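Local coordinates for protein lysyl oxidase (PDB 1W7C) that probably oxidises primary amines to aldehydes, using a copper ion and a topaquinone cofactor formed within each subunit, at residues T153-R156 / D157-G161; G164-Y167 / E168-G171; L179-P182 / A183-A186; P349-Q352 / H353-Y356. One frame throughout, in Å; residues are numbered along the deposited sequence.

Contact 1. Residues T153-R156 / D157-G161; sequences TIMR and DVLEG. With NAG (2-acetamido-2-deoxy-beta-D-glucopyranose), chain R.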
loop_
_atom_site.group_PDB
_atom_site.type_symbol
_atom_site.label_atom_id
_atom_site.label_comp_id
_atom_site.label_asym_id
_atom_site.label_seq_id
_atom_site.Cartn_x
_atom_site.Cartn_y
_atom_site.Cartn_z
ATOM N N THR A 153 -8.026 48.236 -25.599
ATOM C CA THR A 153 -6.736 48.885 -25.763
ATOM C C THR A 153 -6.008 49.032 -24.415
ATOM O O THR A 153 -4.819 48.709 -24.311
ATOM C CB THR A 153 -6.952 50.256 -26.432
ATOM O OG1 THR A 153 -7.560 50.081 -27.723
ATOM C CG2 THR A 153 -5.626 50.953 -26.723
ATOM N N ILE A 154 -6.725 49.487 -23.387
ATOM C CA ILE A 154 -6.135 49.675 -22.050
ATOM C C ILE A 154 -5.731 48.344 -21.406
ATOM O O ILE A 154 -4.615 48.215 -20.921
ATOM C CB ILE A 154 -7.083 50.469 -21.118
ATOM C CG1 ILE A 154 -7.187 51.921 -21.596
ATOM C CG2 ILE A 154 -6.573 50.452 -19.668
ATOM C CD1 ILE A 154 -8.343 52.700 -20.977
ATOM N N MET A 155 -6.622 47.353 -21.404
ATOM C CA MET A 155 -6.276 46.089 -20.760
ATOM C C MET A 155 -5.187 45.318 -21.496
ATOM O O MET A 155 -4.418 44.620 -20.858
ATOM C CB MET A 155 -7.509 45.223 -20.497
ATOM C CG MET A 155 -8.325 45.685 -19.300
ATOM S SD MET A 155 -7.361 45.890 -17.759
ATOM C CE MET A 155 -6.748 44.217 -17.517
ATOM N N ARG A 156 -5.090 45.457 -22.820
ATOM C CA ARG A 156 -3.985 44.834 -23.553
ATOM C C ARG A 156 -2.656 45.400 -23.048
ATOM O O ARG A 156 -1.705 44.654 -22.829
ATOM C CB ARG A 156 -4.128 45.059 -25.065
ATOM C CG ARG A 156 -5.214 44.248 -25.732
ATOM C CD ARG A 156 -5.385 44.589 -27.215
ATOM N NE ARG A 156 -4.166 44.275 -27.956
ATOM C CZ ARG A 156 -3.831 43.059 -28.369
ATOM N NH1 ARG A 156 -4.642 42.036 -28.162
ATOM N NH2 ARG A 156 -2.688 42.869 -29.012
ATOM N N ASP A 157 -2.615 46.713 -22.836
ATOM C CA ASP A 157 -1.416 47.382 -22.332
ATOM C C ASP A 157 -1.095 46.968 -20.886
ATOM O O ASP A 157 0.049 46.681 -20.570
ATOM C CB ASP A 157 -1.549 48.913 -22.445
ATOM C CG ASP A 157 -0.204 49.615 -22.455
ATOM O OD1 ASP A 157 0.158 50.236 -21.433
ATOM O OD2 ASP A 157 0.559 49.587 -23.444
ATOM N N VAL A 158 -2.116 46.919 -20.032
ATOM C CA VAL A 158 -1.967 46.474 -18.642
ATOM C C VAL A 158 -1.408 45.054 -18.592
ATOM O O VAL A 158 -0.422 44.775 -17.897
ATOM C CB VAL A 158 -3.321 46.504 -17.882
ATOM C CG1 VAL A 158 -3.223 45.768 -16.547
ATOM C CG2 VAL A 158 -3.775 47.949 -17.649
ATOM N N LEU A 159 -2.034 44.150 -19.336
ATOM C CA LEU A 159 -1.618 42.758 -19.311
ATOM C C LEU A 159 -0.178 42.578 -19.813
ATOM O O LEU A 159 0.601 41.876 -19.182
ATOM C CB LEU A 159 -2.583 41.894 -20.102
ATOM C CG LEU A 159 -3.991 41.727 -19.521
ATOM C CD1 LEU A 159 -4.898 41.091 -20.587
ATOM C CD2 LEU A 159 -3.976 40.887 -18.233
ATOM N N GLU A 160 0.180 43.196 -20.935
ATOM C CA GLU A 160 1.540 43.054 -21.462
ATOM C C GLU A 160 2.556 43.670 -20.511
ATOM O O GLU A 160 3.621 43.117 -20.295
ATOM C CB GLU A 160 1.675 43.662 -22.864
ATOM C CG GLU A 160 3.054 43.422 -23.469
ATOM C CD GLU A 160 3.111 43.623 -24.962
ATOM O OE1 GLU A 160 2.311 44.417 -25.484
ATOM O OE2 GLU A 160 3.968 42.989 -25.610
ATOM N N GLY A 161 2.224 44.827 -19.956
ATOM C CA GLY A 161 3.091 45.491 -18.995
ATOM C C GLY A 161 3.389 44.665 -17.761
ATOM O O GLY A 161 4.526 44.621 -17.318
HETATM C C1 NAG R . -7.968 41.466 -29.491
HETATM C C2 NAG R . -8.627 40.555 -30.558
HETATM C C3 NAG R . -7.821 40.532 -31.862
HETATM C C4 NAG R . -7.513 41.956 -32.305
HETATM C C5 NAG R . -6.907 42.758 -31.157
HETATM C C6 NAG R . -6.633 44.187 -31.614
HETATM C C7 NAG R . -9.900 38.537 -29.901
HETATM C C8 NAG R . -9.789 37.091 -29.493
HETATM N N2 NAG R . -8.746 39.197 -30.041
HETATM O O3 NAG R . -8.531 39.872 -32.896
HETATM O O4 NAG R . -6.619 41.950 -33.398
HETATM O O5 NAG R . -7.782 42.754 -30.044
HETATM O O6 NAG R . -6.816 45.083 -30.545
HETATM O O7 NAG R . -11.008 39.038 -30.071
#
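In the first turns of helix 153-163, M155 packs against V158 and L159, while R156, one residue on, turns outward to an N-linked glycan. The helical register is fixed by i to i+4 backbone bonds: V158 N to I154 O at 3.0 Å, L159 N to M155 O at 2.9 Å and E160 N to R156 O at 3.0 Å. The first donor lies in the carbonyl plane of I154, whereas the next two are tilted out of theirs by about 26°. M155 is bent at both chi2 (-53°) and chi3 (-61°), which turns its methyl forward along the helix, toward the next turn, so that CE lies 4.0 Å from V158 CG1 and 4.2 Å from L159 CG. F209 of strand 209-214 and A238 of helix 238-246 extend this apolar face. R156 behaves differently: a bend at chi3 brings its guanidinium beside the sugar, with NAG C5 3.8 Å above one face of the group, offset toward the rim, and NH1 3.6 Å from NAG C1. What holds NH1 is polar and comes from the protein: N151 OD1 accepts a hydrogen bond from it and E168 OE1 forms a salt bridge with it; the sugar packs beside it. The result is a typical amphipathic surface helix, apolar toward the neighbouring strand and helix and polar where the glycan stands.

Contact 2. Residues G164-Y167 / E168-G171; sequences GVPY and EDMG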
loop_
_atom_site.group_PDB
_atom_site.type_symbol
_atom_site.label_atom_id
_atom_site.label_comp_id
_atom_site.label_asym_id
_atom_site.label_seq_id
_atom_site.Cartn_x
_atom_site.Cartn_y
_atom_site.Cartn_z
ATOM N N GLY A 164 4.454 40.493 -19.440
ATOM C CA GLY A 164 5.614 40.439 -20.308
ATOM C C GLY A 164 5.363 39.863 -21.689
ATOM O O GLY A 164 6.274 39.823 -22.507
ATOM N N VAL A 165 4.138 39.419 -21.957
ATOM C CA VAL A 165 3.762 38.954 -23.288
ATOM C C VAL A 165 2.419 39.593 -23.642
ATOM O O VAL A 165 1.665 39.969 -22.746
ATOM C CB VAL A 165 3.659 37.390 -23.354
ATOM C CG1 VAL A 165 4.971 36.720 -22.912
ATOM C CG2 VAL A 165 2.480 36.887 -22.509
ATOM N N PRO A 166 2.111 39.740 -24.929
ATOM C CA PRO A 166 0.819 40.317 -25.315
ATOM C C PRO A 166 -0.341 39.350 -25.052
ATOM O O PRO A 166 -0.143 38.153 -24.815
ATOM C CB PRO A 166 0.985 40.585 -26.811
ATOM C CG PRO A 166 1.988 39.610 -27.256
ATOM C CD PRO A 166 2.944 39.424 -26.103
ATOM N N TYR A 167 -1.544 39.897 -25.088
ATOM C CA TYR A 167 -2.771 39.139 -24.878
ATOM C C TYR A 167 -2.856 37.849 -25.698
ATOM O O TYR A 167 -3.314 36.835 -25.179
ATOM C CB TYR A 167 -3.956 40.032 -25.192
ATOM C CG TYR A 167 -5.330 39.419 -24.994
ATOM C CD1 TYR A 167 -5.837 39.179 -23.720
ATOM C CD2 TYR A 167 -6.145 39.129 -26.086
ATOM C CE1 TYR A 167 -7.104 38.664 -23.537
ATOM C CE2 TYR A 167 -7.420 38.618 -25.910
ATOM C CZ TYR A 167 -7.892 38.379 -24.634
ATOM O OH TYR A 167 -9.161 37.895 -24.454
ATOM N N GLU A 168 -2.357 37.875 -26.943
ATOM C CA GLU A 168 -2.430 36.717 -27.835
ATOM C C GLU A 168 -1.644 35.518 -27.287
ATOM O O GLU A 168 -1.883 34.375 -27.690
ATOM C CB GLU A 168 -1.868 37.055 -29.223
ATOM C CG GLU A 168 -2.774 37.895 -30.111
ATOM C CD GLU A 168 -3.080 39.253 -29.529
ATOM O OE1 GLU A 168 -4.285 39.582 -29.456
ATOM O OE2 GLU A 168 -2.122 39.985 -29.137
ATOM N N ASP A 169 -0.675 35.790 -26.409
ATOM C CA ASP A 169 0.247 34.773 -25.912
ATOM C C ASP A 169 -0.140 34.239 -24.537
ATOM O O ASP A 169 0.623 33.490 -23.935
ATOM C CB ASP A 169 1.675 35.355 -25.844
ATOM C CG ASP A 169 2.248 35.658 -27.186
ATOM O OD1 ASP A 169 1.620 35.303 -28.193
ATOM O OD2 ASP A 169 3.341 36.237 -27.319
ATOM N N MET A 170 -1.309 34.625 -24.035
ATOM C CA MET A 170 -1.823 34.127 -22.766
ATOM C C MET A 170 -3.273 33.666 -22.936
ATOM O O MET A 170 -3.929 33.933 -23.953
ATOM C CB MET A 170 -1.686 35.207 -21.676
ATOM C CG MET A 170 -2.694 36.356 -21.793
ATOM S SD MET A 170 -2.407 37.694 -20.650
ATOM C CE MET A 170 -0.813 38.345 -21.245
ATOM N N GLY A 171 -3.762 32.987 -21.917
ATOM C CA GLY A 171 -5.132 32.542 -21.882
ATOM C C GLY A 171 -5.728 32.828 -20.522
ATOM O O GLY A 171 -5.195 32.427 -19.477
#
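The 3-10 turn between helix 153-163 and strand 170-180 folds V165 and P166 back over D169 and M170. Two successive i to i+3 backbone bonds define it: D169 N reaches P166 O at 2.9 Å with an N-H...O angle of 157°, and M170 N reaches Y167 O at 3.2 Å. Both donors stand above the carbonyl planes they serve. Beside the first bond the D169 carboxylate lies against the proline ring, with OD2 3.4 Å from P166 CD. With an alanine here the ring atoms CG and CD would be gone, and the D169 carboxylate would probably lose that apolar wall and be freer to turn. Through this turn the chain enters the outermost strand, on one side, of the antiparallel sheet of five strands within this chain, and M170 is where the strand begins. M170 CG sits between the backbone N and the carbonyl carbon (chi1 74°), and a bend at chi3 returns the methyl to the turn: CE meets V165 CG2 at 3.8 Å and V165 O at 3.3 Å. V165 O is buried and has no hydrogen-bond partner in the model. E168 OE1, which is salt-bridged to R156 NH1, lies at the edge of the Y167 ring, in its plane, 3.9 Å from CD2, with carboxylate and ring planes 71° apart; the phenol OH is bonded to N147 OD1.

Contact 3. Residues L179-P182 / A183-A186; sequences LHDP and ATGA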
loop_
_atom_site.group_PDB
_atom_site.type_symbol
_atom_site.label_atom_id
_atom_site.label_comp_id
_atom_site.label_asym_id
_atom_site.label_seq_id
_atom_site.Cartn_x
_atom_site.Cartn_y
_atom_site.Cartn_z
ATOM N N LEU A 179 -19.544 31.405 -7.683
ATOM C CA LEU A 179 -19.954 31.798 -6.342
ATOM C C LEU A 179 -21.305 32.538 -6.378
ATOM O O LEU A 179 -21.370 33.771 -6.505
ATOM C CB LEU A 179 -18.867 32.659 -5.704
ATOM C CG LEU A 179 -17.557 31.891 -5.439
ATOM C CD1 LEU A 179 -16.421 32.888 -5.185
ATOM C CD2 LEU A 179 -17.677 30.935 -4.268
ATOM N N HIS A 180 -22.379 31.774 -6.229
ATOM C CA HIS A 180 -23.722 32.320 -6.155
ATOM C C HIS A 180 -24.113 32.484 -4.702
ATOM O O HIS A 180 -23.938 31.596 -3.864
ATOM C CB HIS A 180 -24.736 31.413 -6.870
ATOM C CG HIS A 180 -26.150 31.872 -6.710
ATOM N ND1 HIS A 180 -26.618 33.024 -7.307
ATOM C CD2 HIS A 180 -27.177 31.390 -5.961
ATOM C CE1 HIS A 180 -27.887 33.213 -6.969
ATOM N NE2 HIS A 180 -28.252 32.239 -6.149
ATOM N N ASP A 181 -24.639 33.657 -4.408
ATOM C CA ASP A 181 -25.009 34.018 -3.040
ATOM C C ASP A 181 -26.541 34.038 -2.966
ATOM O O ASP A 181 -27.160 34.966 -3.484
ATOM C CB ASP A 181 -24.444 35.392 -2.669
ATOM C CG ASP A 181 -24.710 35.769 -1.260
ATOM O OD1 ASP A 181 -25.574 35.162 -0.590
ATOM O OD2 ASP A 181 -24.125 36.728 -0.739
ATOM N N PRO A 182 -27.170 33.038 -2.349
ATOM C CA PRO A 182 -28.639 33.024 -2.301
ATOM C C PRO A 182 -29.239 34.197 -1.541
ATOM O O PRO A 182 -30.408 34.526 -1.755
ATOM C CB PRO A 182 -28.975 31.694 -1.590
ATOM C CG PRO A 182 -27.729 30.904 -1.552
ATOM C CD PRO A 182 -26.584 31.832 -1.736
ATOM N N ALA A 183 -28.480 34.823 -0.655
ATOM C CA ALA A 183 -29.016 35.918 0.101
ATOM C C ALA A 183 -29.218 37.178 -0.729
ATOM O O ALA A 183 -30.160 37.927 -0.472
ATOM C CB ALA A 183 -28.164 36.210 1.342
ATOM N N THR A 184 -28.339 37.424 -1.690
ATOM C CA THR A 184 -28.439 38.606 -2.554
ATOM C C THR A 184 -28.890 38.314 -3.988
ATOM O O THR A 184 -29.277 39.229 -4.712
ATOM C CB THR A 184 -27.084 39.324 -2.625
ATOM O OG1 THR A 184 -26.138 38.479 -3.275
ATOM C CG2 THR A 184 -26.489 39.560 -1.230
ATOM N N GLY A 185 -28.826 37.048 -4.397
ATOM C CA GLY A 185 -29.056 36.649 -5.779
ATOM C C GLY A 185 -27.885 36.782 -6.740
ATOM O O GLY A 185 -27.963 36.354 -7.878
ATOM N N ALA A 186 -26.813 37.421 -6.301
ATOM C CA ALA A 186 -25.638 37.635 -7.143
ATOM C C ALA A 186 -24.827 36.378 -7.374
ATOM O O ALA A 186 -24.666 35.560 -6.481
ATOM C CB ALA A 186 -24.747 38.711 -6.518
HETATM O O HOH W 1 -22.062 36.054 -5.126
HETATM O O HOH W 2 -23.627 39.123 -2.954
#
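D181 is the hub of the loop that closes the beta hairpin of strands 170-180 and 187-195, and its backbone meets G185 and A186 across the tight part of the contact. D181 N donates to A186 O at 2.8 Å, and D181 O accepts from G185 N at 2.8 Å; each donor stands nearly along the C=O axis of its acceptor. A weak bond from T184 N, 3.3 Å away, shares D181 O. The D181 side chain adds an Asx turn: with CG anti to the backbone N (chi1 -176°), OD1 receives A183 N at 2.9 Å, met from above the carboxylate plane. The H180 ring also takes part, with CE1 3.3 Å from G185 O at the ring edge, while its ND1 is hydrogen-bonded to T187 OG1. G185, with phi of 82°, takes a backbone conformation in which a side chain would strike the preceding carbonyl.

The other side is looser and wet. T184 OG1 accepts from A186 N in an ST turn, and a water 2.6 Å from this oxygen also donates to D181 OD2. A second water donates to both L179 O and A186 O, joining the two chain ends. An alanine at D181 has no OD1 or OD2, so the turn at A183 would probably be held less firmly, and the water bridging to T184 OG1 would probably be less well fixed. No apolar side-chain pair joins the two segments, which implies that the hairpin end owes its shape mainly to polar bonds: backbone amides, one carboxylate, one hydroxyl and bridging water.

Contact 4. Residues P349-Q352 / H353-Y356; sequences PFNQ and HTFY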
loop_
_atom_site.group_PDB
_atom_site.type_symbol
_atom_site.label_atom_id
_atom_site.label_comp_id
_atom_site.label_asym_id
_atom_site.label_seq_id
_atom_site.Cartn_x
_atom_site.Cartn_y
_atom_site.Cartn_z
ATOM N N PRO A 349 -6.590 34.518 -5.232
ATOM C CA PRO A 349 -8.035 34.345 -5.400
ATOM C C PRO A 349 -8.441 33.394 -6.531
ATOM O O PRO A 349 -9.648 33.221 -6.773
ATOM C CB PRO A 349 -8.519 35.751 -5.696
ATOM C CG PRO A 349 -7.360 36.388 -6.387
ATOM C CD PRO A 349 -6.139 35.836 -5.717
ATOM N N PHE A 350 -7.489 32.815 -7.247
ATOM C CA PHE A 350 -7.830 31.744 -8.179
ATOM C C PHE A 350 -7.765 30.400 -7.481
ATOM O O PHE A 350 -8.779 29.677 -7.401
ATOM C CB PHE A 350 -6.968 31.757 -9.420
ATOM C CG PHE A 350 -7.478 30.833 -10.497
ATOM C CD1 PHE A 350 -8.445 31.260 -11.413
ATOM C CD2 PHE A 350 -7.027 29.536 -10.593
ATOM C CE1 PHE A 350 -8.914 30.413 -12.400
ATOM C CE2 PHE A 350 -7.528 28.697 -11.570
ATOM C CZ PHE A 350 -8.461 29.145 -12.472
ATOM N N ASN A 351 -6.594 30.050 -6.978
ATOM C CA ASN A 351 -6.440 28.737 -6.354
ATOM C C ASN A 351 -7.272 28.628 -5.079
ATOM O O ASN A 351 -7.846 27.584 -4.812
ATOM C CB ASN A 351 -4.972 28.389 -6.136
ATOM C CG ASN A 351 -4.254 28.001 -7.430
ATOM O OD1 ASN A 351 -4.817 28.036 -8.522
ATOM N ND2 ASN A 351 -3.011 27.600 -7.300
ATOM N N GLN A 352 -7.414 29.711 -4.315
ATOM C CA GLN A 352 -8.191 29.625 -3.079
ATOM C C GLN A 352 -9.694 29.379 -3.368
ATOM O O GLN A 352 -10.393 28.862 -2.508
ATOM C CB GLN A 352 -7.961 30.843 -2.184
ATOM C CG GLN A 352 -8.807 30.896 -0.916
ATOM C CD GLN A 352 -8.682 29.648 -0.023
ATOM O OE1 GLN A 352 -7.621 29.031 0.091
ATOM N NE2 GLN A 352 -9.792 29.283 0.606
ATOM N N HIS A 353 -10.155 29.721 -4.582
ATOM C CA HIS A 353 -11.520 29.502 -5.028
ATOM C C HIS A 353 -11.674 28.284 -5.930
ATOM O O HIS A 353 -12.693 28.131 -6.580
ATOM C CB HIS A 353 -12.052 30.764 -5.712
ATOM C CG HIS A 353 -12.244 31.907 -4.760
ATOM N ND1 HIS A 353 -11.509 33.073 -4.831
ATOM C CD2 HIS A 353 -13.046 32.027 -3.671
ATOM C CE1 HIS A 353 -11.880 33.875 -3.844
ATOM N NE2 HIS A 353 -12.820 33.272 -3.134
ATOM N N THR A 354 -10.684 27.396 -5.934
ATOM C CA THR A 354 -10.777 26.189 -6.733
ATOM C C THR A 354 -11.188 25.019 -5.860
ATOM O O THR A 354 -10.458 24.621 -4.947
ATOM C CB THR A 354 -9.414 25.910 -7.392
ATOM O OG1 THR A 354 -9.092 26.964 -8.318
ATOM C CG2 THR A 354 -9.478 24.636 -8.219
ATOM N N PHE A 355 -12.354 24.447 -6.170
ATOM C CA PHE A 355 -12.872 23.254 -5.495
ATOM C C PHE A 355 -13.602 22.465 -6.558
ATOM O O PHE A 355 -14.828 22.509 -6.669
ATOM C CB PHE A 355 -13.813 23.709 -4.368
ATOM C CG PHE A 355 -14.158 22.648 -3.328
ATOM C CD1 PHE A 355 -14.528 23.031 -2.041
ATOM C CD2 PHE A 355 -14.199 21.289 -3.647
ATOM C CE1 PHE A 355 -14.887 22.101 -1.079
ATOM C CE2 PHE A 355 -14.555 20.368 -2.673
ATOM C CZ PHE A 355 -14.905 20.764 -1.428
ATOM N N TYR A 356 -12.833 21.782 -7.393
ATOM C CA TYR A 356 -13.404 21.035 -8.502
ATOM C C TYR A 356 -14.255 19.864 -8.044
ATOM O O TYR A 356 -13.858 19.111 -7.138
ATOM C CB TYR A 356 -12.323 20.476 -9.460
ATOM C CG TYR A 356 -11.482 21.518 -10.149
ATOM C CD1 TYR A 356 -10.100 21.511 -10.032
ATOM C CD2 TYR A 356 -12.071 22.532 -10.879
ATOM C CE1 TYR A 356 -9.325 22.480 -10.617
ATOM C CE2 TYR A 356 -11.297 23.496 -11.511
ATOM C CZ TYR A 356 -9.934 23.490 -11.355
ATOM O OH TYR A 356 -9.205 24.515 -11.923
HETATM O O HOH W 3 -11.148 26.034 -2.461
#
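H353 and P349 meet in the tight turn that leads into strand 355-357 of the copper amine oxidase enzyme domain, the imidazole lying edge-on to the proline carbonyl. H353 ND1 donates to P349 O at 2.7 Å, with an N-H...O angle of 166° and the oxygen only 3° out of the ring plane. Its CG is anti to the carbonyl carbon (chi1 -68°), which swings the ring back over the start of the turn. Held by that bond, the ring stacks on Y190 and offers NE2 to Y527 OH of the second subunit, whose W521 also meets it, so the turn helps build the dimer interface. T354 turns to the next carbonyl: OG1 donates to F350 O at 2.9 Å, from above the carbonyl plane, and stands oblique to the F350 ring, 4.0 Å from CE2. The same hydroxyl is hydrogen-bonded to Q463 NE2, which also serves N351 OD1, while N351 ND2 is hydrogen-bonded to S486 OG. T354 N donates to N351 O at 3.1 Å, also from above the carbonyl plane. The remaining branch of the threonine faces the strand residue: T354 CG2 lies 3.2 Å above the Y356 ring plane, offset toward its rim.

Overall arrangement
Contacts 1 to 3 follow one another along the chain, from helix 153-163 through its exit turn to the far end of strand 170-180. Contacts 1 and 2 touch, their centres 10 Å apart, through the salt bridge of R156 NH1 to E168 OE1 at 2.8 Å, beside the glycan. Contact 3 stands 33 Å from contact 2, centre to centre, although both use strand 170-180. It touches contact 4 where L179 CD1 packs on H353 CD2 at 3.8 Å, joining the hairpin to the enzyme domain. Contact 4 alone comes near the catalytic centre: the T354 side chain is about 7 Å from that of copper ligand H488 and about 11 Å from the copper ion.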